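Local coordinates for listeriolysin O (Listeria monocytogenes, PDB 4CDB), which binds cholesterol-containing host membranes, undergoes a major conformational change and inserts as an oligomeric pore that lyses the target, at residues Ser202-Val210 with Asn271-Asp282; Gly261-Ser269 with Leu325-Gly335. One frame throughout, in Å; residues are numbered along the deposited sequence.

In the fold
Both contacts are built on the same antiparallel sheet, in which strands 207-222 and 262-270 are neighbours, and their centres lie 18 Å apart. Contact 1 lays helix 277-286 and the loop before it against the start of strand 207-222; contact 2 lays the loop 325-335 against strand 262-270. The sheet joins them through a probable backbone hydrogen bond, E209 N to L268 O at 2.7 Å. A second bridge is apolar: F281 CD1 of contact 1 touches L325 CD1 of contact 2 at 3.5 Å. Sodium ions sit at each contact, one between E209 and D282, another at the hydroxyl of Y265.

Contact 1 of 2, residues Ser202-Val210 with Asn271-Asp282; sequences SEGKMQEEV and NSHSTKVKAAFD. With NA (sodium ion), chain Q.
Q207, at the start of strand 207-222, plugs its amide into the backbone of the loop that leads into helix 277-286. With CG beside the backbone N (chi1 -64°) and the chain extended beyond it, NE2 arrives between two carbonyls. It donates to S274 O at 2.8 Å, approaching in the carbonyl plane, and to S272 O at 3.1 Å, where it comes in from above that plane. Both acceptors lie near the plane of the amide and draw on its two N-H bonds, which fixes its rotation. S272 and S274 each form an ST turn, which bends the loop here, and V277 CG2 packs against the same NE2.

Two residues on, E209 points to the helix as well. Its CG is anti to the backbone N (chi1 -172°), and the extended chain slides past F281 in the opposite direction, the carboxylate and ring planes only 20° apart. E209 CB rests 3.6 Å from F281 CD2, while V277 CG1 lies over one face of the ring near its rim. Both E209 oxygens bind a sodium ion, OE1 at 2.6 Å, and D282 OD1 joins them at 2.8 Å. K278 crosses E209 at about a right angle and folds its NZ onto D282 OD1 in a 2.8 Å salt bridge. Sodium and ammonium together probably offset the repulsion between the two carboxylates.

At the far end, G204 closes the preceding helix in a Schellman motif, and its carbonyl comes obliquely to the H273 ring, whose ND1 bonds to S373. Residues 196-205 and 274-283 are assigned as membrane-spanning beta strands of the pore; here the second is largely helix, packed against the sheet, as expected of a cholesterol-dependent cytolysin before insertion.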
loop_
_atom_site.group_PDB
_atom_site.type_symbol
_atom_site.label_atom_id
_atom_site.label_comp_id
_atom_site.label_asym_id
_atom_site.label_seq_id
_atom_site.Cartn_x
_atom_site.Cartn_y
_atom_site.Cartn_z
ATOM N N SER A 202 -4.880 -6.224 12.912
ATOM C CA SER A 202 -4.011 -6.705 13.977
ATOM C C SER A 202 -4.594 -7.934 14.673
ATOM O O SER A 202 -3.867 -8.717 15.281
ATOM C CB SER A 202 -3.751 -5.595 14.994
ATOM O OG SER A 202 -2.888 -6.046 16.022
ATOM N N GLU A 203 -5.910 -8.095 14.581
ATOM C CA GLU A 203 -6.588 -9.240 15.179
ATOM C C GLU A 203 -6.723 -10.389 14.184
ATOM O O GLU A 203 -7.185 -11.477 14.534
ATOM C CB GLU A 203 -7.963 -8.827 15.710
ATOM C CG GLU A 203 -7.911 -7.793 16.826
ATOM C CD GLU A 203 -9.251 -7.125 17.068
ATOM O OE1 GLU A 203 -10.118 -7.190 16.171
ATOM O OE2 GLU A 203 -9.437 -6.535 18.153
ATOM N N GLY A 204 -6.318 -10.143 12.942
ATOM C CA GLY A 204 -6.393 -11.151 11.900
ATOM C C GLY A 204 -7.794 -11.303 11.340
ATOM O O GLY A 204 -8.100 -12.285 10.662
ATOM N N LYS A 205 -8.646 -10.322 11.621
ATOM C CA LYS A 205 -10.038 -10.363 11.186
ATOM C C LYS A 205 -10.189 -9.987 9.716
ATOM O O LYS A 205 -11.080 -10.490 9.029
ATOM C CB LYS A 205 -10.899 -9.438 12.051
ATOM C CG LYS A 205 -10.778 -9.684 13.546
ATOM C CD LYS A 205 -11.342 -11.038 13.949
ATOM C CE LYS A 205 -12.858 -11.069 13.833
ATOM N NZ LYS A 205 -13.421 -12.365 14.303
ATOM N N MET A 206 -9.322 -9.101 9.233
ATOM C CA MET A 206 -9.394 -8.655 7.845
ATOM C C MET A 206 -8.023 -8.311 7.258
ATOM O O MET A 206 -7.040 -8.172 7.986
ATOM C CB MET A 206 -10.329 -7.450 7.719
ATOM C CG MET A 206 -9.807 -6.191 8.388
ATOM S SD MET A 206 -10.769 -4.726 7.968
ATOM C CE MET A 206 -12.415 -5.257 8.438
ATOM N N GLN A 207 -7.970 -8.184 5.934
ATOM C CA GLN A 207 -6.755 -7.772 5.240
ATOM C C GLN A 207 -7.039 -6.556 4.365
ATOM O O GLN A 207 -8.011 -6.541 3.609
ATOM C CB GLN A 207 -6.199 -8.915 4.388
ATOM C CG GLN A 207 -5.738 -10.122 5.186
ATOM C CD GLN A 207 -4.951 -11.108 4.346
ATOM O OE1 GLN A 207 -3.800 -10.856 3.988
ATOM N NE2 GLN A 207 -5.570 -12.239 4.026
ATOM N N GLU A 208 -6.194 -5.534 4.472
ATOM C CA GLU A 208 -6.397 -4.306 3.711
ATOM C C GLU A 208 -5.147 -3.868 2.955
ATOM O O GLU A 208 -4.025 -4.049 3.428
ATOM C CB GLU A 208 -6.890 -3.176 4.618
ATOM C CG GLU A 208 -8.224 -3.464 5.290
ATOM C CD GLU A 208 -8.858 -2.233 5.911
ATOM O OE1 GLU A 208 -8.134 -1.445 6.554
ATOM O OE2 GLU A 208 -10.086 -2.061 5.763
ATOM N N GLU A 209 -5.352 -3.295 1.774
ATOM C CA GLU A 209 -4.256 -2.740 0.991
ATOM C C GLU A 209 -4.528 -1.274 0.668
ATOM O O GLU A 209 -5.665 -0.891 0.384
ATOM C CB GLU A 209 -4.052 -3.533 -0.300
ATOM C CG GLU A 209 -2.799 -3.142 -1.073
ATOM C CD GLU A 209 -2.717 -3.804 -2.434
ATOM O OE1 GLU A 209 -3.779 -4.116 -3.012
ATOM O OE2 GLU A 209 -1.589 -4.010 -2.927
ATOM N N VAL A 210 -3.479 -0.459 0.724
ATOM C CA VAL A 210 -3.586 0.953 0.377
ATOM C C VAL A 210 -2.832 1.229 -0.919
ATOM O O VAL A 210 -1.674 0.834 -1.072
ATOM C CB VAL A 210 -3.052 1.848 1.506
ATOM C CG1 VAL A 210 -3.039 3.306 1.075
ATOM C CG2 VAL A 210 -3.904 1.673 2.747
ATOM N N ASN A 271 -12.483 -9.775 4.233
ATOM C CA ASN A 271 -12.483 -10.566 5.459
ATOM C C ASN A 271 -11.784 -11.908 5.265
ATOM O O ASN A 271 -11.656 -12.697 6.202
ATOM C CB ASN A 271 -13.912 -10.784 5.957
ATOM C CG ASN A 271 -14.837 -11.300 4.870
ATOM O OD1 ASN A 271 -14.389 -11.736 3.809
ATOM N ND2 ASN A 271 -16.138 -11.254 5.131
ATOM N N SER A 272 -11.336 -12.155 4.039
ATOM C CA SER A 272 -10.654 -13.396 3.700
ATOM C C SER A 272 -9.341 -13.573 4.458
ATOM O O SER A 272 -8.602 -12.613 4.682
ATOM C CB SER A 272 -10.393 -13.459 2.195
ATOM O OG SER A 272 -9.549 -14.552 1.877
ATOM N N HIS A 273 -9.055 -14.810 4.848
ATOM C CA HIS A 273 -7.820 -15.123 5.551
ATOM C C HIS A 273 -6.800 -15.723 4.591
ATOM O O HIS A 273 -5.727 -16.158 5.006
ATOM C CB HIS A 273 -8.088 -16.097 6.701
ATOM C CG HIS A 273 -9.093 -15.602 7.693
ATOM N ND1 HIS A 273 -8.736 -15.000 8.878
ATOM C CD2 HIS A 273 -10.449 -15.628 7.678
ATOM C CE1 HIS A 273 -9.827 -14.672 9.551
ATOM N NE2 HIS A 273 -10.878 -15.044 8.841
ATOM N N SER A 274 -7.141 -15.740 3.306
ATOM C CA SER A 274 -6.287 -16.348 2.290
ATOM C C SER A 274 -4.932 -15.657 2.146
ATOM O O SER A 274 -4.783 -14.478 2.471
ATOM C CB SER A 274 -7.001 -16.374 0.938
ATOM O OG SER A 274 -6.154 -16.888 -0.072
ATOM N N THR A 275 -3.948 -16.402 1.655
ATOM C CA THR A 275 -2.604 -15.873 1.452
ATOM C C THR A 275 -2.433 -15.348 0.028
ATOM O O THR A 275 -1.338 -14.955 -0.373
ATOM C CB THR A 275 -1.539 -16.950 1.730
ATOM O OG1 THR A 275 -0.232 -16.372 1.639
ATOM C CG2 THR A 275 -1.661 -18.087 0.726
ATOM N N LYS A 276 -3.527 -15.343 -0.729
ATOM C CA LYS A 276 -3.501 -14.915 -2.124
ATOM C C LYS A 276 -4.173 -13.561 -2.339
ATOM O O LYS A 276 -4.364 -13.132 -3.478
ATOM C CB LYS A 276 -4.180 -15.959 -3.012
ATOM C CG LYS A 276 -3.332 -17.178 -3.324
ATOM C CD LYS A 276 -4.074 -18.119 -4.260
ATOM C CE LYS A 276 -3.140 -19.152 -4.868
ATOM N NZ LYS A 276 -2.456 -19.971 -3.832
ATOM N N VAL A 277 -4.529 -12.897 -1.243
ATOM C CA VAL A 277 -5.258 -11.632 -1.303
ATOM C C VAL A 277 -4.531 -10.562 -2.122
ATOM O O VAL A 277 -5.150 -9.858 -2.920
ATOM C CB VAL A 277 -5.579 -11.104 0.111
ATOM C CG1 VAL A 277 -6.217 -9.730 0.045
ATOM C CG2 VAL A 277 -6.495 -12.079 0.834
ATOM N N LYS A 278 -3.218 -10.460 -1.934
ATOM C CA LYS A 278 -2.403 -9.512 -2.691
ATOM C C LYS A 278 -2.518 -9.763 -4.193
ATOM O O LYS A 278 -2.812 -8.848 -4.961
ATOM C CB LYS A 278 -0.936 -9.595 -2.256
ATOM C CG LYS A 278 -0.012 -8.593 -2.941
ATOM C CD LYS A 278 -0.279 -7.169 -2.469
ATOM C CE LYS A 278 0.775 -6.196 -2.985
ATOM N NZ LYS A 278 0.755 -6.058 -4.469
ATOM N N ALA A 279 -2.296 -11.010 -4.601
ATOM C CA ALA A 279 -2.389 -11.391 -6.008
ATOM C C ALA A 279 -3.791 -11.143 -6.553
ATOM O O ALA A 279 -3.957 -10.719 -7.697
ATOM C CB ALA A 279 -2.001 -12.849 -6.187
ATOM N N ALA A 280 -4.795 -11.411 -5.725
ATOM C CA ALA A 280 -6.180 -11.147 -6.091
ATOM C C ALA A 280 -6.404 -9.653 -6.292
ATOM O O ALA A 280 -7.029 -9.236 -7.270
ATOM C CB ALA A 280 -7.117 -11.685 -5.027
ATOM N N PHE A 281 -5.893 -8.856 -5.358
ATOM C CA PHE A 281 -5.979 -7.402 -5.444
ATOM C C PHE A 281 -5.270 -6.888 -6.693
ATOM O O PHE A 281 -5.775 -6.001 -7.381
ATOM C CB PHE A 281 -5.372 -6.748 -4.198
ATOM C CG PHE A 281 -6.278 -6.759 -2.995
ATOM C CD1 PHE A 281 -7.587 -7.201 -3.090
ATOM C CD2 PHE A 281 -5.817 -6.311 -1.766
ATOM C CE1 PHE A 281 -8.419 -7.203 -1.981
ATOM C CE2 PHE A 281 -6.642 -6.310 -0.654
ATOM C CZ PHE A 281 -7.945 -6.756 -0.762
ATOM N N ASP A 282 -4.100 -7.451 -6.980
ATOM C CA ASP A 282 -3.311 -7.048 -8.142
ATOM C C ASP A 282 -4.068 -7.258 -9.454
ATOM O O ASP A 282 -3.963 -6.449 -10.377
ATOM C CB ASP A 282 -1.978 -7.805 -8.183
ATOM C CG ASP A 282 -1.080 -7.474 -7.005
ATOM O OD1 ASP A 282 -1.185 -6.352 -6.468
ATOM O OD2 ASP A 282 -0.265 -8.340 -6.618
HETATM NA NA NA Q . -2.825 -4.322 -5.441
HETATM O O HOH W 1 -8.246 -11.727 7.360
#

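Contact 2 of 2, residues Gly261-Ser269 with Leu325-Gly335; sequences GRQVYLKLS and LGDLRDILKKG. With NA (sodium ion), chain N.
L266 and L332 reach toward each other tip to tip, L266 CD1 to L332 CD2 at 4.1 Å, in a row of apolar side chains that joins strand 262-270 to the loop 325-335. V264 crosses I331 at about a right angle, with V264 CG1 4.2 Å from I331 CG2. Further along, L268 also crosses L325 squarely, its CG 4.0 Å from L325 CD2, and L328 CD1 comes up to the CD1 methyls of both L266 and L268. F281 of helix 277-286 closes on L268 as well.

Polar contacts gather at the R262 end. CG is anti to the backbone N (chi1 176°) and the chain runs straight out to NE, carrying the guanidinium to the carbonyls of I331 and K334. Its NH2 gives a weak hydrogen bond to I331 O, 3.4 Å away near the guanidinium plane. K334 O instead sits over one face, too poorly aligned to count as a hydrogen bond; the firmer partner is Q215, bonded to NH1. R262 CD passes G335 CA at 4.1 Å.

There is one like-charge approach: K334 bends back until NZ is 3.1 Å from R262 NH2.

Y265 points away from the loop, and its OH binds a sodium ion at 2.5 Å, in the plane of the ring, with Q78 OE1, the backbone O of F183 and a water as its other ligands.

The loop is therefore held chiefly by hydrocarbon, with little directional bonding across the contact; at the R262 end the two positive groups may be mutually unfavourable, partly screened by solvent around the exposed K334.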
loop_
_atom_site.group_PDB
_atom_site.type_symbol
_atom_site.label_atom_id
_atom_site.label_comp_id
_atom_site.label_asym_id
_atom_site.label_seq_id
_atom_site.Cartn_x
_atom_site.Cartn_y
_atom_site.Cartn_z
ATOM N N GLY A 261 -1.684 17.003 -11.937
ATOM C CA GLY A 261 -2.530 15.962 -12.486
ATOM C C GLY A 261 -3.628 15.459 -11.571
ATOM O O GLY A 261 -4.221 16.215 -10.799
ATOM N N ARG A 262 -3.890 14.161 -11.664
ATOM C CA ARG A 262 -5.005 13.537 -10.968
ATOM C C ARG A 262 -4.480 12.409 -10.091
ATOM O O ARG A 262 -3.628 11.631 -10.523
ATOM C CB ARG A 262 -5.998 12.996 -12.000
ATOM C CG ARG A 262 -7.184 12.231 -11.441
ATOM C CD ARG A 262 -8.092 11.776 -12.577
ATOM N NE ARG A 262 -9.268 11.054 -12.101
ATOM C CZ ARG A 262 -9.346 9.730 -12.015
ATOM N NH1 ARG A 262 -8.314 8.979 -12.375
ATOM N NH2 ARG A 262 -10.457 9.157 -11.571
ATOM N N GLN A 263 -4.971 12.323 -8.859
ATOM C CA GLN A 263 -4.516 11.275 -7.951
ATOM C C GLN A 263 -5.675 10.501 -7.338
ATOM O O GLN A 263 -6.651 11.088 -6.870
ATOM C CB GLN A 263 -3.632 11.854 -6.843
ATOM C CG GLN A 263 -3.022 10.792 -5.930
ATOM C CD GLN A 263 -2.019 11.361 -4.945
ATOM O OE1 GLN A 263 -1.155 10.644 -4.440
ATOM N NE2 GLN A 263 -2.134 12.653 -4.660
ATOM N N VAL A 264 -5.556 9.177 -7.347
ATOM C CA VAL A 264 -6.563 8.306 -6.760
ATOM C C VAL A 264 -5.949 7.491 -5.629
ATOM O O VAL A 264 -4.989 6.751 -5.843
ATOM C CB VAL A 264 -7.143 7.337 -7.808
ATOM C CG1 VAL A 264 -8.206 6.454 -7.180
ATOM C CG2 VAL A 264 -7.717 8.111 -8.982
ATOM N N TYR A 265 -6.490 7.644 -4.424
ATOM C CA TYR A 265 -6.089 6.809 -3.299
ATOM C C TYR A 265 -7.106 5.687 -3.123
ATOM O O TYR A 265 -8.313 5.926 -3.182
ATOM C CB TYR A 265 -5.980 7.627 -2.012
ATOM C CG TYR A 265 -4.743 8.494 -1.926
ATOM C CD1 TYR A 265 -3.530 7.967 -1.500
ATOM C CD2 TYR A 265 -4.792 9.842 -2.255
ATOM C CE1 TYR A 265 -2.396 8.758 -1.414
ATOM C CE2 TYR A 265 -3.666 10.640 -2.172
ATOM C CZ TYR A 265 -2.472 10.094 -1.751
ATOM O OH TYR A 265 -1.353 10.892 -1.671
ATOM N N LEU A 266 -6.618 4.470 -2.907
ATOM C CA LEU A 266 -7.494 3.307 -2.801
ATOM C C LEU A 266 -7.318 2.561 -1.487
ATOM O O LEU A 266 -6.203 2.431 -0.977
ATOM C CB LEU A 266 -7.251 2.343 -3.964
ATOM C CG LEU A 266 -7.649 2.831 -5.355
ATOM C CD1 LEU A 266 -7.293 1.792 -6.401
ATOM C CD2 LEU A 266 -9.131 3.150 -5.397
ATOM N N LYS A 267 -8.430 2.073 -0.947
ATOM C CA LYS A 267 -8.413 1.215 0.229
ATOM C C LYS A 267 -9.133 -0.089 -0.096
ATOM O O LYS A 267 -10.361 -0.163 -0.037
ATOM C CB LYS A 267 -9.088 1.913 1.412
ATOM C CG LYS A 267 -9.182 1.079 2.683
ATOM C CD LYS A 267 -10.605 1.096 3.212
ATOM C CE LYS A 267 -10.650 0.924 4.719
ATOM N NZ LYS A 267 -12.037 1.085 5.236
ATOM N N LEU A 268 -8.365 -1.110 -0.461
ATOM C CA LEU A 268 -8.921 -2.429 -0.750
ATOM C C LEU A 268 -9.000 -3.230 0.545
ATOM O O LEU A 268 -8.058 -3.226 1.334
ATOM C CB LEU A 268 -8.053 -3.164 -1.775
ATOM C CG LEU A 268 -8.356 -2.986 -3.268
ATOM C CD1 LEU A 268 -8.644 -1.536 -3.630
ATOM C CD2 LEU A 268 -7.195 -3.513 -4.097
ATOM N N SER A 269 -10.123 -3.910 0.766
ATOM C CA SER A 269 -10.329 -4.644 2.011
ATOM C C SER A 269 -11.152 -5.916 1.824
ATOM O O SER A 269 -12.010 -5.990 0.943
ATOM C CB SER A 269 -10.994 -3.744 3.055
ATOM O OG SER A 269 -12.246 -3.267 2.597
ATOM N N LEU A 325 -14.981 -4.792 -5.330
ATOM C CA LEU A 325 -13.720 -4.863 -6.072
ATOM C C LEU A 325 -13.894 -5.135 -7.565
ATOM O O LEU A 325 -13.088 -4.686 -8.381
ATOM C CB LEU A 325 -12.796 -5.920 -5.463
ATOM C CG LEU A 325 -11.393 -5.466 -5.049
ATOM C CD1 LEU A 325 -10.464 -6.663 -4.957
ATOM C CD2 LEU A 325 -10.835 -4.427 -6.008
ATOM N N GLY A 326 -14.941 -5.871 -7.922
ATOM C CA GLY A 326 -15.204 -6.178 -9.316
ATOM C C GLY A 326 -15.602 -4.955 -10.118
ATOM O O GLY A 326 -15.512 -4.951 -11.348
ATOM N N ASP A 327 -16.035 -3.909 -9.420
ATOM C CA ASP A 327 -16.533 -2.704 -10.073
ATOM C C ASP A 327 -15.453 -1.637 -10.255
ATOM O O ASP A 327 -15.754 -0.497 -10.608
ATOM C CB ASP A 327 -17.716 -2.128 -9.293
ATOM C CG ASP A 327 -18.751 -3.182 -8.948
ATOM O OD1 ASP A 327 -18.862 -4.177 -9.697
ATOM O OD2 ASP A 327 -19.451 -3.018 -7.926
ATOM N N LEU A 328 -14.198 -2.006 -10.016
ATOM C CA LEU A 328 -13.088 -1.106 -10.303
ATOM C C LEU A 328 -12.813 -1.092 -11.800
ATOM O O LEU A 328 -13.667 -1.489 -12.594
ATOM C CB LEU A 328 -11.828 -1.498 -9.530
ATOM C CG LEU A 328 -11.633 -0.820 -8.173
ATOM C CD1 LEU A 328 -10.215 -1.031 -7.670
ATOM C CD2 LEU A 328 -11.932 0.661 -8.293
ATOM N N ARG A 329 -11.627 -0.620 -12.181
ATOM C CA ARG A 329 -11.238 -0.495 -13.588
ATOM C C ARG A 329 -12.123 0.480 -14.371
ATOM O O ARG A 329 -11.955 0.652 -15.577
ATOM C CB ARG A 329 -11.198 -1.864 -14.276
ATOM C CG ARG A 329 -10.024 -2.733 -13.860
ATOM C CD ARG A 329 -8.917 -2.669 -14.893
ATOM N NE ARG A 329 -8.323 -1.341 -14.996
ATOM C CZ ARG A 329 -7.608 -0.925 -16.035
ATOM N NH1 ARG A 329 -7.405 -1.732 -17.069
ATOM N NH2 ARG A 329 -7.101 0.300 -16.046
ATOM N N ASP A 330 -13.064 1.109 -13.675
ATOM C CA ASP A 330 -13.889 2.160 -14.251
ATOM C C ASP A 330 -13.360 3.493 -13.742
ATOM O O ASP A 330 -13.206 4.449 -14.502
ATOM C CB ASP A 330 -15.352 1.985 -13.838
ATOM C CG ASP A 330 -15.906 0.619 -14.203
ATOM O OD1 ASP A 330 -15.349 -0.029 -15.115
ATOM O OD2 ASP A 330 -16.903 0.195 -13.581
ATOM N N ILE A 331 -13.084 3.537 -12.442
ATOM C CA ILE A 331 -12.474 4.700 -11.811
ATOM C C ILE A 331 -11.055 4.885 -12.338
ATOM O O ILE A 331 -10.658 5.987 -12.721
ATOM C CB ILE A 331 -12.431 4.554 -10.270
ATOM C CG1 ILE A 331 -13.821 4.760 -9.660
ATOM C CG2 ILE A 331 -11.444 5.537 -9.661
ATOM C CD1 ILE A 331 -14.713 3.531 -9.684
ATOM N N LEU A 332 -10.302 3.790 -12.364
ATOM C CA LEU A 332 -8.920 3.803 -12.830
ATOM C C LEU A 332 -8.832 4.054 -14.334
ATOM O O LEU A 332 -7.781 4.441 -14.847
ATOM C CB LEU A 332 -8.219 2.485 -12.476
ATOM C CG LEU A 332 -7.817 2.213 -11.018
ATOM C CD1 LEU A 332 -7.013 3.373 -10.452
ATOM C CD2 LEU A 332 -9.019 1.907 -10.133
ATOM N N LYS A 333 -9.938 3.831 -15.035
ATOM C CA LYS A 333 -10.001 4.042 -16.477
ATOM C C LYS A 333 -9.913 5.524 -16.836
ATOM O O LYS A 333 -9.107 5.923 -17.677
ATOM C CB LYS A 333 -11.300 3.456 -17.036
ATOM C CG LYS A 333 -11.488 3.648 -18.530
ATOM C CD LYS A 333 -12.954 3.514 -18.915
ATOM C CE LYS A 333 -13.551 2.212 -18.402
ATOM N NZ LYS A 333 -15.009 2.113 -18.695
ATOM N N LYS A 334 -10.744 6.333 -16.185
ATOM C CA LYS A 334 -10.842 7.763 -16.475
ATOM C C LYS A 334 -9.595 8.547 -16.055
ATOM O O LYS A 334 -8.980 8.253 -15.030
ATOM C CB LYS A 334 -12.088 8.348 -15.795
ATOM C CG LYS A 334 -12.293 9.845 -15.994
ATOM C CD LYS A 334 -13.552 10.336 -15.286
ATOM C CE LYS A 334 -13.465 10.149 -13.776
ATOM N NZ LYS A 334 -12.429 11.022 -13.153
ATOM N N GLY A 335 -9.221 9.539 -16.858
ATOM C CA GLY A 335 -8.147 10.444 -16.494
ATOM C C GLY A 335 -6.779 10.056 -17.018
ATOM O O GLY A 335 -5.783 10.703 -16.700
HETATM NA NA NA N . 0.759 9.839 -0.828
HETATM O O HOH W 2 2.032 8.635 -2.714
#